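Local coordinates for pesticidal crystal protein Cry2Aa (Bacillus thuringiensis serovar kurstaki, PDB 1I5P), which promotes colloid-osmotic lysis by binding to the midgut epithelial cells of dipteran and lepidopteran larvae, at residues 122-127 with 151-156; 493-498 with 619-624; 544-549 with 589-594. One frame throughout, in Å; residues are numbered along the deposited sequence.

Contact 1: residues 122-127 with 151-156; sequences ANIREF and NTMQQL
In the alpha-helical bundle that forms the N-terminal domain of this three-domain delta-endotoxin, helices 107-135 and 145-160 run antiparallel, and Met153 fills the groove between Asn123, Ile124 and Phe127. The axes of the two short segments approach to 10.1 Å, at 163° between directions. With CG of Met153 anti to the backbone N (chi1 -176°) and the chain then bent at chi2, the sulfur is carried across to the facing helix: SD lies 3.8 Å from Phe127 CB and 3.5 Å from Asn123 O. The same sulfur makes an oblique Met-aromatic contact, 5.3 Å from the centroid of the Phe127 ring. Beyond it the methyl CE rests 3.9 Å from Asn123 CB and 4.2 Å from Ile124 CG1. A flexible, unbranched methionine suits such a groove, and Phe127 is further packed edge-to-face by Phe187. One turn on, the Leu156 and Asn123 side chains cross at about a right angle, Leu156 CD1 being 3.6 Å from Asn123 OD1. That oxygen accepts a hydrogen bond from Arg160 NE, so the amide meets leucine methyls without losing its polar partner. Dispersion and sulfur contacts thus join the helices here, while the polar Asn123 is satisfied by Arg160 outside the two segments.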
ATOM      1  N   ALA A 122     -12.017  10.329 -26.364  1.00 19.87           N
ATOM      2  CA  ALA A 122     -12.824  11.319 -27.075  1.00 19.32           C
ATOM      3  C   ALA A 122     -14.054  11.770 -26.298  1.00 18.36           C
ATOM      4  O   ALA A 122     -14.283  12.966 -26.110  1.00 17.84           O
ATOM      5  CB  ALA A 122     -13.253  10.763 -28.429  1.00 19.52           C
ATOM      6  N   ASN A 123     -14.855  10.805 -25.867  1.00 18.95           N
ATOM      7  CA  ASN A 123     -16.071  11.087 -25.125  1.00 17.48           C
ATOM      8  C   ASN A 123     -15.806  11.926 -23.878  1.00 19.09           C
ATOM      9  O   ASN A 123     -16.542  12.865 -23.587  1.00 19.04           O
ATOM     10  CB  ASN A 123     -16.744   9.774 -24.732  1.00 18.20           C
ATOM     11  CG  ASN A 123     -17.234   8.991 -25.934  1.00 20.14           C
ATOM     12  OD1 ASN A 123     -17.607   7.827 -25.814  1.00 20.02           O
ATOM     13  ND2 ASN A 123     -17.244   9.633 -27.103  1.00 17.98           N
ATOM     14  N   ILE A 124     -14.758  11.577 -23.141  1.00 18.67           N
ATOM     15  CA  ILE A 124     -14.408  12.304 -21.928  1.00 17.94           C
ATOM     16  C   ILE A 124     -13.958  13.726 -22.236  1.00 17.27           C
ATOM     17  O   ILE A 124     -14.301  14.658 -21.506  1.00 13.73           O
ATOM     18  CB  ILE A 124     -13.283  11.594 -21.147  1.00 17.47           C
ATOM     19  CG1 ILE A 124     -13.796  10.251 -20.609  1.00 18.49           C
ATOM     20  CG2 ILE A 124     -12.794  12.487 -20.018  1.00 16.24           C
ATOM     21  CD1 ILE A 124     -12.734   9.410 -19.921  1.00 13.01           C
ATOM     22  N   ARG A 125     -13.180  13.894 -23.303  1.00 17.99           N
ATOM     23  CA  ARG A 125     -12.717  15.223 -23.678  1.00 20.61           C
ATOM     24  C   ARG A 125     -13.928  16.062 -24.070  1.00 21.48           C
ATOM     25  O   ARG A 125     -14.025  17.236 -23.712  1.00 18.51           O
ATOM     26  CB  ARG A 125     -11.743  15.154 -24.856  1.00 22.80           C
ATOM     27  CG  ARG A 125     -11.308  16.531 -25.378  1.00 26.39           C
ATOM     28  CD  ARG A 125     -10.547  16.400 -26.686  1.00 30.71           C
ATOM     29  NE  ARG A 125     -11.213  15.450 -27.570  1.00 38.18           N
ATOM     30  CZ  ARG A 125     -12.382  15.654 -28.172  1.00 40.33           C
ATOM     31  NH1 ARG A 125     -13.046  16.797 -28.010  1.00 41.30           N
ATOM     32  NH2 ARG A 125     -12.904  14.692 -28.915  1.00 40.20           N
ATOM     33  N   GLU A 126     -14.849  15.447 -24.807  1.00 22.21           N
ATOM     34  CA  GLU A 126     -16.063  16.123 -25.253  1.00 23.43           C
ATOM     35  C   GLU A 126     -16.881  16.613 -24.063  1.00 22.37           C
ATOM     36  O   GLU A 126     -17.373  17.745 -24.065  1.00 22.47           O
ATOM     37  CB  GLU A 126     -16.905  15.175 -26.117  1.00 25.73           C
ATOM     38  CG  GLU A 126     -16.316  14.934 -27.504  1.00 32.17           C
ATOM     39  CD  GLU A 126     -16.872  13.689 -28.188  1.00 36.30           C
ATOM     40  OE1 GLU A 126     -17.625  12.928 -27.541  1.00 38.07           O
ATOM     41  OE2 GLU A 126     -16.543  13.466 -29.373  1.00 37.18           O
ATOM     42  N   PHE A 127     -17.023  15.762 -23.050  1.00 19.28           N
ATOM     43  CA  PHE A 127     -17.777  16.125 -21.857  1.00 19.38           C
ATOM     44  C   PHE A 127     -17.154  17.318 -21.143  1.00 20.14           C
ATOM     45  O   PHE A 127     -17.836  18.304 -20.864  1.00 22.22           O
ATOM     46  CB  PHE A 127     -17.855  14.959 -20.871  1.00 18.57           C
ATOM     47  CG  PHE A 127     -18.430  15.350 -19.534  1.00 17.99           C
ATOM     48  CD1 PHE A 127     -19.793  15.584 -19.392  1.00 17.80           C
ATOM     49  CD2 PHE A 127     -17.595  15.558 -18.436  1.00 16.59           C
ATOM     50  CE1 PHE A 127     -20.325  16.025 -18.179  1.00 18.85           C
ATOM     51  CE2 PHE A 127     -18.117  16.001 -17.217  1.00 16.25           C
ATOM     52  CZ  PHE A 127     -19.486  16.234 -17.092  1.00 17.35           C
ATOM     53  N   ASN A 151     -25.756  13.135 -18.724  1.00 23.10           N
ATOM     54  CA  ASN A 151     -26.523  11.940 -19.068  1.00 25.47           C
ATOM     55  C   ASN A 151     -25.895  11.164 -20.220  1.00 24.03           C
ATOM     56  O   ASN A 151     -25.910   9.935 -20.230  1.00 25.99           O
ATOM     57  CB  ASN A 151     -27.963  12.313 -19.435  1.00 27.60           C
ATOM     58  CG  ASN A 151     -28.771  12.760 -18.238  1.00 28.40           C
ATOM     59  OD1 ASN A 151     -28.303  12.695 -17.104  1.00 30.30           O
ATOM     60  ND2 ASN A 151     -29.996  13.207 -18.481  1.00 30.91           N
ATOM     61  N   THR A 152     -25.350  11.883 -21.191  1.00 22.12           N
ATOM     62  CA  THR A 152     -24.722  11.247 -22.340  1.00 23.14           C
ATOM     63  C   THR A 152     -23.409  10.568 -21.940  1.00 22.04           C
ATOM     64  O   THR A 152     -23.161   9.412 -22.293  1.00 20.38           O
ATOM     65  CB  THR A 152     -24.438  12.285 -23.446  1.00 23.90           C
ATOM     66  OG1 THR A 152     -25.658  12.940 -23.805  1.00 26.96           O
ATOM     67  CG2 THR A 152     -23.855  11.608 -24.682  1.00 26.74           C
ATOM     68  N   MET A 153     -22.576  11.294 -21.201  1.00 19.34           N
ATOM     69  CA  MET A 153     -21.289  10.772 -20.754  1.00 19.55           C
ATOM     70  C   MET A 153     -21.481   9.534 -19.882  1.00 19.47           C
ATOM     71  O   MET A 153     -20.766   8.541 -20.034  1.00 17.65           O
ATOM     72  CB  MET A 153     -20.534  11.852 -19.969  1.00 20.77           C
ATOM     73  CG  MET A 153     -19.132  11.456 -19.521  1.00 20.48           C
ATOM     74  SD  MET A 153     -17.982  11.203 -20.889  1.00 24.47           S
ATOM     75  CE  MET A 153     -17.939   9.413 -21.008  1.00 25.84           C
ATOM     76  N   GLN A 154     -22.455   9.601 -18.976  1.00 18.05           N
ATOM     77  CA  GLN A 154     -22.739   8.494 -18.072  1.00 19.90           C
ATOM     78  C   GLN A 154     -23.059   7.226 -18.838  1.00 21.57           C
ATOM     79  O   GLN A 154     -22.531   6.152 -18.532  1.00 20.46           O
ATOM     80  CB  GLN A 154     -23.914   8.843 -17.150  1.00 21.00           C
ATOM     81  CG  GLN A 154     -24.554   7.642 -16.433  1.00 21.06           C
ATOM     82  CD  GLN A 154     -23.678   7.012 -15.348  1.00 22.56           C
ATOM     83  OE1 GLN A 154     -24.066   6.021 -14.723  1.00 25.93           O
ATOM     84  NE2 GLN A 154     -22.504   7.588 -15.116  1.00 17.64           N
ATOM     85  N   GLN A 155     -23.930   7.352 -19.833  1.00 20.79           N
ATOM     86  CA  GLN A 155     -24.323   6.203 -20.631  1.00 20.96           C
ATOM     87  C   GLN A 155     -23.138   5.707 -21.445  1.00 19.88           C
ATOM     88  O   GLN A 155     -22.975   4.505 -21.643  1.00 19.98           O
ATOM     89  CB  GLN A 155     -25.485   6.572 -21.551  1.00 21.22           C
ATOM     90  CG  GLN A 155     -26.046   5.393 -22.329  1.00 22.96           C
ATOM     91  CD  GLN A 155     -26.445   4.246 -21.428  1.00 23.62           C
ATOM     92  OE1 GLN A 155     -27.247   4.415 -20.509  1.00 26.79           O
ATOM     93  NE2 GLN A 155     -25.886   3.066 -21.684  1.00 24.07           N
ATOM     94  N   LEU A 156     -22.305   6.632 -21.913  1.00 19.21           N
ATOM     95  CA  LEU A 156     -21.135   6.250 -22.689  1.00 19.73           C
ATOM     96  C   LEU A 156     -20.155   5.458 -21.825  1.00 20.75           C
ATOM     97  O   LEU A 156     -19.510   4.529 -22.304  1.00 21.00           O
ATOM     98  CB  LEU A 156     -20.458   7.494 -23.278  1.00 20.14           C
ATOM     99  CG  LEU A 156     -21.225   8.113 -24.453  1.00 21.56           C
ATOM    100  CD1 LEU A 156     -20.621   9.452 -24.832  1.00 18.46           C
ATOM    101  CD2 LEU A 156     -21.198   7.150 -25.641  1.00 17.92           C
TER

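Contact 2: residues 493-498 with 619-624; sequences GFTISP and LMNIMF
Phe494 holds CG between its backbone N and carbonyl carbon (chi1 63°), whereas Phe624 swings CG anti to its carbonyl carbon (chi1 -61°), and these two choices lay the rings of a directly paired couple over one another. The result is an offset stack with centroids 4.5 Å apart and planes only 8° from parallel; Phe494 CZ sits 3.5 Å from Phe624 CD1, each over a face of the other ring toward its rim. Between the two backbones the bonding is antiparallel, Phe624 N to Phe494 O being nearly straight. Ile496 and Ile622 continue the same face as the next hydrogen-bonded pair, Ile496 CB lying 3.9 Å from Ile622 CB. Ile496 CD1 also touches Phe624 CE1 at 3.8 Å. Such beta-branched residues suit a buried strand, here backed by Tyr534 of strand 530-537. On the other face Thr495 CG2 meets Met623 CB. Past the strand end, Pro498 CG packs 3.4 Å from Leu619 O; a proline ring, with no N-H to offer, fits beside the classic bulge that Met620 and Asn621 form opposite Arg548 of the next strand. Backbone bonds therefore fix the register, and stacked rings and aliphatic branches make one face of the pair an apolar, buried surface.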
ATOM      1  N   GLY A 493      -8.336  16.609   6.938  1.00 12.46           N
ATOM      2  CA  GLY A 493      -8.594  15.339   7.596  1.00 13.61           C
ATOM      3  C   GLY A 493      -7.420  14.401   7.377  1.00 14.26           C
ATOM      4  O   GLY A 493      -6.535  14.697   6.576  1.00 15.61           O
ATOM      5  N   PHE A 494      -7.391  13.280   8.087  1.00 15.09           N
ATOM      6  CA  PHE A 494      -6.295  12.331   7.934  1.00 14.35           C
ATOM      7  C   PHE A 494      -6.666  10.947   8.443  1.00 14.26           C
ATOM      8  O   PHE A 494      -7.563  10.799   9.274  1.00 13.21           O
ATOM      9  CB  PHE A 494      -5.046  12.839   8.666  1.00 14.72           C
ATOM     10  CG  PHE A 494      -5.216  12.966  10.158  1.00 16.00           C
ATOM     11  CD1 PHE A 494      -4.659  12.023  11.017  1.00 16.78           C
ATOM     12  CD2 PHE A 494      -5.925  14.031  10.703  1.00 15.74           C
ATOM     13  CE1 PHE A 494      -4.805  12.136  12.402  1.00 17.77           C
ATOM     14  CE2 PHE A 494      -6.078  14.156  12.088  1.00 15.48           C
ATOM     15  CZ  PHE A 494      -5.517  13.207  12.938  1.00 18.80           C
ATOM     16  N   THR A 495      -5.964   9.933   7.946  1.00 12.11           N
ATOM     17  CA  THR A 495      -6.222   8.560   8.353  1.00 12.30           C
ATOM     18  C   THR A 495      -5.086   7.999   9.194  1.00 13.08           C
ATOM     19  O   THR A 495      -3.978   8.541   9.221  1.00 13.20           O
ATOM     20  CB  THR A 495      -6.386   7.623   7.134  1.00 10.37           C
ATOM     21  OG1 THR A 495      -5.147   7.567   6.415  1.00  9.18           O
ATOM     22  CG2 THR A 495      -7.475   8.122   6.209  1.00  7.24           C
ATOM     23  N   ILE A 496      -5.383   6.900   9.877  1.00 11.51           N
ATOM     24  CA  ILE A 496      -4.415   6.196  10.704  1.00 11.22           C
ATOM     25  C   ILE A 496      -4.668   4.716  10.498  1.00 11.35           C
ATOM     26  O   ILE A 496      -5.769   4.237  10.758  1.00 11.62           O
ATOM     27  CB  ILE A 496      -4.592   6.473  12.217  1.00 12.38           C
ATOM     28  CG1 ILE A 496      -4.272   7.933  12.541  1.00 11.26           C
ATOM     29  CG2 ILE A 496      -3.675   5.540  13.014  1.00  6.42           C
ATOM     30  CD1 ILE A 496      -4.403   8.263  14.034  1.00 10.78           C
ATOM     31  N   SER A 497      -3.662   3.994  10.019  1.00 12.89           N
ATOM     32  CA  SER A 497      -3.825   2.569   9.816  1.00 13.43           C
ATOM     33  C   SER A 497      -3.966   1.905  11.171  1.00 14.60           C
ATOM     34  O   SER A 497      -3.189   2.182  12.095  1.00 14.25           O
ATOM     35  CB  SER A 497      -2.613   1.971   9.095  1.00 13.53           C
ATOM     36  OG  SER A 497      -2.642   0.557   9.191  1.00 13.64           O
ATOM     37  N   PRO A 498      -4.963   1.026  11.314  1.00 13.35           N
ATOM     38  CA  PRO A 498      -5.190   0.320  12.571  1.00 13.46           C
ATOM     39  C   PRO A 498      -3.966  -0.491  12.959  1.00 13.47           C
ATOM     40  O   PRO A 498      -3.813  -0.876  14.111  1.00 11.06           O
ATOM     41  CB  PRO A 498      -6.393  -0.558  12.249  1.00 15.28           C
ATOM     42  CG  PRO A 498      -7.173   0.303  11.302  1.00 13.37           C
ATOM     43  CD  PRO A 498      -6.072   0.779  10.374  1.00 14.96           C
ATOM     44  N   LEU A 619     -11.063  -3.977  12.359  1.00 17.09           N
ATOM     45  CA  LEU A 619     -10.859  -2.537  12.491  1.00 16.24           C
ATOM     46  C   LEU A 619     -10.086  -2.251  11.202  1.00 14.31           C
ATOM     47  O   LEU A 619      -8.908  -2.600  11.093  1.00 13.74           O
ATOM     48  CB  LEU A 619      -9.978  -2.220  13.702  1.00 15.72           C
ATOM     49  CG  LEU A 619     -10.269  -0.953  14.515  1.00 19.91           C
ATOM     50  CD1 LEU A 619      -8.951  -0.434  15.064  1.00 15.38           C
ATOM     51  CD2 LEU A 619     -10.953   0.116  13.675  1.00 16.07           C
ATOM     52  N   MET A 620     -10.750  -1.626  10.234  1.00 14.63           N
ATOM     53  CA  MET A 620     -10.138  -1.364   8.933  1.00 13.06           C
ATOM     54  C   MET A 620      -9.454  -0.021   8.700  1.00 12.93           C
ATOM     55  O   MET A 620      -8.392   0.028   8.070  1.00 12.80           O
ATOM     56  CB  MET A 620     -11.179  -1.628   7.850  1.00 13.97           C
ATOM     57  CG  MET A 620     -11.701  -3.061   7.909  1.00 12.29           C
ATOM     58  SD  MET A 620     -13.122  -3.338   6.868  1.00 12.97           S
ATOM     59  CE  MET A 620     -12.308  -3.392   5.263  1.00 10.51           C
ATOM     60  N   ASN A 621     -10.056   1.069   9.170  1.00 11.71           N
ATOM     61  CA  ASN A 621      -9.440   2.380   9.011  1.00 12.17           C
ATOM     62  C   ASN A 621      -9.922   3.351  10.074  1.00 13.13           C
ATOM     63  O   ASN A 621     -11.029   3.229  10.602  1.00 12.06           O
ATOM     64  CB  ASN A 621      -9.725   2.977   7.627  1.00 11.97           C
ATOM     65  CG  ASN A 621      -8.585   3.880   7.130  1.00 15.61           C
ATOM     66  OD1 ASN A 621      -7.753   4.349   7.914  1.00 11.81           O
ATOM     67  ND2 ASN A 621      -8.549   4.122   5.820  1.00 12.22           N
ATOM     68  N   ILE A 622      -9.067   4.316  10.376  1.00 13.16           N
ATOM     69  CA  ILE A 622      -9.363   5.341  11.360  1.00 13.93           C
ATOM     70  C   ILE A 622      -9.243   6.643  10.590  1.00 14.24           C
ATOM     71  O   ILE A 622      -8.164   6.988  10.105  1.00 15.73           O
ATOM     72  CB  ILE A 622      -8.326   5.314  12.513  1.00 13.97           C
ATOM     73  CG1 ILE A 622      -8.357   3.948  13.204  1.00 13.53           C
ATOM     74  CG2 ILE A 622      -8.620   6.425  13.519  1.00 11.44           C
ATOM     75  CD1 ILE A 622      -7.150   3.685  14.108  1.00 13.28           C
ATOM     76  N   MET A 623     -10.342   7.369  10.460  1.00 13.54           N
ATOM     77  CA  MET A 623     -10.282   8.615   9.717  1.00 18.10           C
ATOM     78  C   MET A 623     -10.907   9.809  10.405  1.00 16.04           C
ATOM     79  O   MET A 623     -12.039   9.749  10.887  1.00 15.78           O
ATOM     80  CB  MET A 623     -10.905   8.443   8.332  1.00 19.58           C
ATOM     81  CG  MET A 623     -12.209   7.709   8.343  1.00 29.28           C
ATOM     82  SD  MET A 623     -12.007   6.023   7.777  1.00 32.70           S
ATOM     83  CE  MET A 623     -13.660   5.734   7.153  1.00 26.54           C
ATOM     84  N   PHE A 624     -10.134  10.892  10.453  1.00 15.31           N
ATOM     85  CA  PHE A 624     -10.576  12.145  11.048  1.00 14.46           C
ATOM     86  C   PHE A 624     -10.966  13.045   9.885  1.00 14.13           C
ATOM     87  O   PHE A 624     -10.151  13.333   9.002  1.00 12.75           O
ATOM     88  CB  PHE A 624      -9.453  12.784  11.865  1.00 15.40           C
ATOM     89  CG  PHE A 624      -8.990  11.937  13.014  1.00 16.76           C
ATOM     90  CD1 PHE A 624      -8.138  10.866  12.800  1.00 16.33           C
ATOM     91  CD2 PHE A 624      -9.434  12.193  14.307  1.00 18.27           C
ATOM     92  CE1 PHE A 624      -7.728  10.057  13.856  1.00 16.95           C
ATOM     93  CE2 PHE A 624      -9.029  11.383  15.377  1.00 15.75           C
ATOM     94  CZ  PHE A 624      -8.175  10.315  15.144  1.00 16.57           C
TER

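Contact 3: residues 544-549 with 589-594; sequences NLYLRV and DINIGN
Strands 544-549 and 589-594 pair antiparallel at 4.4 Å between axes, and a classic beta bulge, with Ile592 and Gly593 both opposite Leu545, shifts their register by one residue. Leu545 serves both bulge residues: its N gives a straight bond to Gly593 O (2.8 Å), and its O receives Ile592 N. Gly593 suits the bulge because a side chain at its backbone angles would collide with the carbonyl oxygen of Ile592. On one face Leu547 CG lies 3.6 Å from Ile592 CG1, and Leu545 runs alongside Ile592; Val559 touches all three. The other face is mixed and carries the charged pair. Arg548, with CG anti to the backbone N (chi1 174°) and its chain bent at chi3, lies alongside Asp589. NE meets OD1 at 2.9 Å and NH2 meets OD2 at 3.2 Å, each through the syn lone pair, with guanidinium and carboxylate planes 6° apart. These two bonds fix the rotation of both groups. Asp589 OD2 also has a salt bridge from Lys263 NZ and a hydrogen bond with Tyr264 OH; the two cations would probably favour the carboxylate. Arg548 NH2 also bonds Ser260 O. Tyr546 and Asn591 cross at a slant, their planes 27° apart. In this lectin-like jelly-roll domain, the Leu545, Leu547 and Ile592 face packs on strands 555-561 and 564-571 inside the sandwich, and the Arg548 and Asp589 face meets residues 260-264.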
ATOM      1  N   ASN A 544     -14.584  14.958  12.974  1.00 17.96           N
ATOM      2  CA  ASN A 544     -15.565  13.917  13.236  1.00 18.86           C
ATOM      3  C   ASN A 544     -14.752  12.647  13.039  1.00 18.44           C
ATOM      4  O   ASN A 544     -14.094  12.473  12.010  1.00 16.28           O
ATOM      5  CB  ASN A 544     -16.709  13.936  12.223  1.00 24.09           C
ATOM      6  CG  ASN A 544     -17.790  14.922  12.583  1.00 28.67           C
ATOM      7  OD1 ASN A 544     -18.163  15.054  13.748  1.00 32.11           O
ATOM      8  ND2 ASN A 544     -18.317  15.612  11.576  1.00 29.14           N
ATOM      9  N   LEU A 545     -14.765  11.783  14.041  1.00 17.41           N
ATOM     10  CA  LEU A 545     -14.032  10.539  13.955  1.00 16.13           C
ATOM     11  C   LEU A 545     -14.906   9.467  13.334  1.00 17.23           C
ATOM     12  O   LEU A 545     -16.020   9.205  13.804  1.00 16.90           O
ATOM     13  CB  LEU A 545     -13.575  10.080  15.341  1.00 16.48           C
ATOM     14  CG  LEU A 545     -12.902   8.707  15.425  1.00 15.88           C
ATOM     15  CD1 LEU A 545     -11.579   8.724  14.668  1.00 17.42           C
ATOM     16  CD2 LEU A 545     -12.672   8.347  16.888  1.00 15.49           C
ATOM     17  N   TYR A 546     -14.400   8.863  12.264  1.00 14.82           N
ATOM     18  CA  TYR A 546     -15.096   7.792  11.575  1.00 14.72           C
ATOM     19  C   TYR A 546     -14.238   6.542  11.666  1.00 15.95           C
ATOM     20  O   TYR A 546     -13.031   6.587  11.433  1.00 13.56           O
ATOM     21  CB  TYR A 546     -15.305   8.125  10.091  1.00 17.39           C
ATOM     22  CG  TYR A 546     -16.349   9.178   9.797  1.00 18.74           C
ATOM     23  CD1 TYR A 546     -16.035  10.532   9.866  1.00 18.96           C
ATOM     24  CD2 TYR A 546     -17.655   8.820   9.444  1.00 18.65           C
ATOM     25  CE1 TYR A 546     -16.989  11.513   9.590  1.00 21.96           C
ATOM     26  CE2 TYR A 546     -18.619   9.792   9.167  1.00 21.82           C
ATOM     27  CZ  TYR A 546     -18.279  11.136   9.241  1.00 22.98           C
ATOM     28  OH  TYR A 546     -19.231  12.095   8.977  1.00 25.18           O
ATOM     29  N   LEU A 547     -14.854   5.427  12.020  1.00 15.04           N
ATOM     30  CA  LEU A 547     -14.118   4.177  12.082  1.00 16.40           C
ATOM     31  C   LEU A 547     -14.661   3.283  10.989  1.00 15.88           C
ATOM     32  O   LEU A 547     -15.858   2.993  10.953  1.00 15.79           O
ATOM     33  CB  LEU A 547     -14.283   3.490  13.444  1.00 14.70           C
ATOM     34  CG  LEU A 547     -13.677   4.210  14.658  1.00 17.57           C
ATOM     35  CD1 LEU A 547     -13.761   3.305  15.874  1.00 14.71           C
ATOM     36  CD2 LEU A 547     -12.225   4.578  14.385  1.00 11.11           C
ATOM     37  N   ARG A 548     -13.784   2.891  10.070  1.00 15.88           N
ATOM     38  CA  ARG A 548     -14.176   1.992   8.998  1.00 16.38           C
ATOM     39  C   ARG A 548     -13.992   0.606   9.592  1.00 15.74           C
ATOM     40  O   ARG A 548     -12.884   0.223   9.969  1.00 14.81           O
ATOM     41  CB  ARG A 548     -13.288   2.172   7.760  1.00 14.52           C
ATOM     42  CG  ARG A 548     -13.565   1.147   6.664  1.00 14.66           C
ATOM     43  CD  ARG A 548     -13.069   1.601   5.294  1.00 17.16           C
ATOM     44  NE  ARG A 548     -13.855   2.713   4.763  1.00 14.17           N
ATOM     45  CZ  ARG A 548     -13.726   3.208   3.534  1.00 14.73           C
ATOM     46  NH1 ARG A 548     -12.840   2.690   2.695  1.00 14.04           N
ATOM     47  NH2 ARG A 548     -14.488   4.222   3.141  1.00 12.93           N
ATOM     48  N   VAL A 549     -15.084  -0.139   9.693  1.00 17.62           N
ATOM     49  CA  VAL A 549     -15.020  -1.464  10.285  1.00 17.00           C
ATOM     50  C   VAL A 549     -15.916  -2.463   9.583  1.00 18.25           C
ATOM     51  O   VAL A 549     -16.808  -2.098   8.811  1.00 16.41           O
ATOM     52  CB  VAL A 549     -15.449  -1.432  11.774  1.00 17.68           C
ATOM     53  CG1 VAL A 549     -14.831  -0.231  12.477  1.00 14.54           C
ATOM     54  CG2 VAL A 549     -16.976  -1.382  11.874  1.00 15.24           C
ATOM     55  N   ASP A 589     -18.673   2.779   7.470  1.00 17.92           N
ATOM     56  CA  ASP A 589     -18.024   3.858   8.199  1.00 16.96           C
ATOM     57  C   ASP A 589     -18.910   4.283   9.357  1.00 16.16           C
ATOM     58  O   ASP A 589     -20.013   4.778   9.155  1.00 14.32           O
ATOM     59  CB  ASP A 589     -17.749   5.041   7.268  1.00 16.00           C
ATOM     60  CG  ASP A 589     -16.741   4.703   6.190  1.00 16.26           C
ATOM     61  OD1 ASP A 589     -15.959   3.753   6.396  1.00 15.77           O
ATOM     62  OD2 ASP A 589     -16.723   5.389   5.146  1.00 16.70           O
ATOM     63  N   ILE A 590     -18.419   4.067  10.572  1.00 17.05           N
ATOM     64  CA  ILE A 590     -19.167   4.418  11.767  1.00 17.54           C
ATOM     65  C   ILE A 590     -18.782   5.800  12.269  1.00 17.77           C
ATOM     66  O   ILE A 590     -17.612   6.059  12.570  1.00 14.77           O
ATOM     67  CB  ILE A 590     -18.906   3.430  12.915  1.00 18.86           C
ATOM     68  CG1 ILE A 590     -18.912   1.987  12.400  1.00 19.74           C
ATOM     69  CG2 ILE A 590     -19.951   3.636  14.002  1.00 19.88           C
ATOM     70  CD1 ILE A 590     -20.234   1.535  11.791  1.00 24.03           C
ATOM     71  N   ASN A 591     -19.768   6.686  12.356  1.00 18.51           N
ATOM     72  CA  ASN A 591     -19.531   8.038  12.847  1.00 18.90           C
ATOM     73  C   ASN A 591     -19.498   7.954  14.372  1.00 18.66           C
ATOM     74  O   ASN A 591     -20.528   7.770  15.022  1.00 20.80           O
ATOM     75  CB  ASN A 591     -20.652   8.971  12.370  1.00 19.26           C
ATOM     76  CG  ASN A 591     -20.381  10.442  12.687  1.00 20.56           C
ATOM     77  OD1 ASN A 591     -21.027  11.337  12.138  1.00 22.26           O
ATOM     78  ND2 ASN A 591     -19.431  10.693  13.577  1.00 17.75           N
ATOM     79  N   ILE A 592     -18.301   8.063  14.938  1.00 20.22           N
ATOM     80  CA  ILE A 592     -18.128   7.987  16.383  1.00 19.55           C
ATOM     81  C   ILE A 592     -18.502   9.295  17.062  1.00 21.05           C
ATOM     82  O   ILE A 592     -19.146   9.302  18.107  1.00 21.27           O
ATOM     83  CB  ILE A 592     -16.672   7.644  16.752  1.00 17.69           C
ATOM     84  CG1 ILE A 592     -16.250   6.343  16.059  1.00 17.67           C
ATOM     85  CG2 ILE A 592     -16.541   7.509  18.256  1.00 13.02           C
ATOM     86  CD1 ILE A 592     -17.151   5.158  16.364  1.00 14.54           C
ATOM     87  N   GLY A 593     -18.093  10.406  16.469  1.00 22.73           N
ATOM     88  CA  GLY A 593     -18.406  11.694  17.052  1.00 23.35           C
ATOM     89  C   GLY A 593     -17.303  12.714  16.859  1.00 24.59           C
ATOM     90  O   GLY A 593     -16.259  12.427  16.263  1.00 21.75           O
ATOM     91  N   ASN A 594     -17.541  13.915  17.371  1.00 25.09           N
ATOM     92  CA  ASN A 594     -16.592  15.004  17.267  1.00 25.93           C
ATOM     93  C   ASN A 594     -15.466  14.879  18.289  1.00 25.26           C
ATOM     94  O   ASN A 594     -15.706  14.599  19.461  1.00 25.59           O
ATOM     95  CB  ASN A 594     -17.323  16.333  17.448  1.00 30.64           C
ATOM     96  CG  ASN A 594     -16.383  17.517  17.445  1.00 35.84           C
ATOM     97  OD1 ASN A 594     -15.818  17.878  18.480  1.00 39.00           O
ATOM     98  ND2 ASN A 594     -16.199  18.122  16.279  1.00 37.80           N
TER

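How the contacts relate
Contacts 2 and 3 belong to one sheet of the C-terminal sandwich, since strand 617-626 pairs with 493-496 on one side and with 541-550 on the other. They touch directly: Arg548 N lies 2.8 Å from Asn621 O, and Arg548 O the same distance from Met620 N, both probable hydrogen bonds. Contact 2 is wholly buried, with stacked rings and aliphatics, whereas contact 3 is partly exposed and adds a charged pair. Contact 1 stands apart in the helical N-terminal domain, its centre about 35 Å from that of contact 2. Also buried, it joins two helices by side-chain packing, Met153 also touching the facing backbone, without the backbone bonds on which the sheet contacts rely.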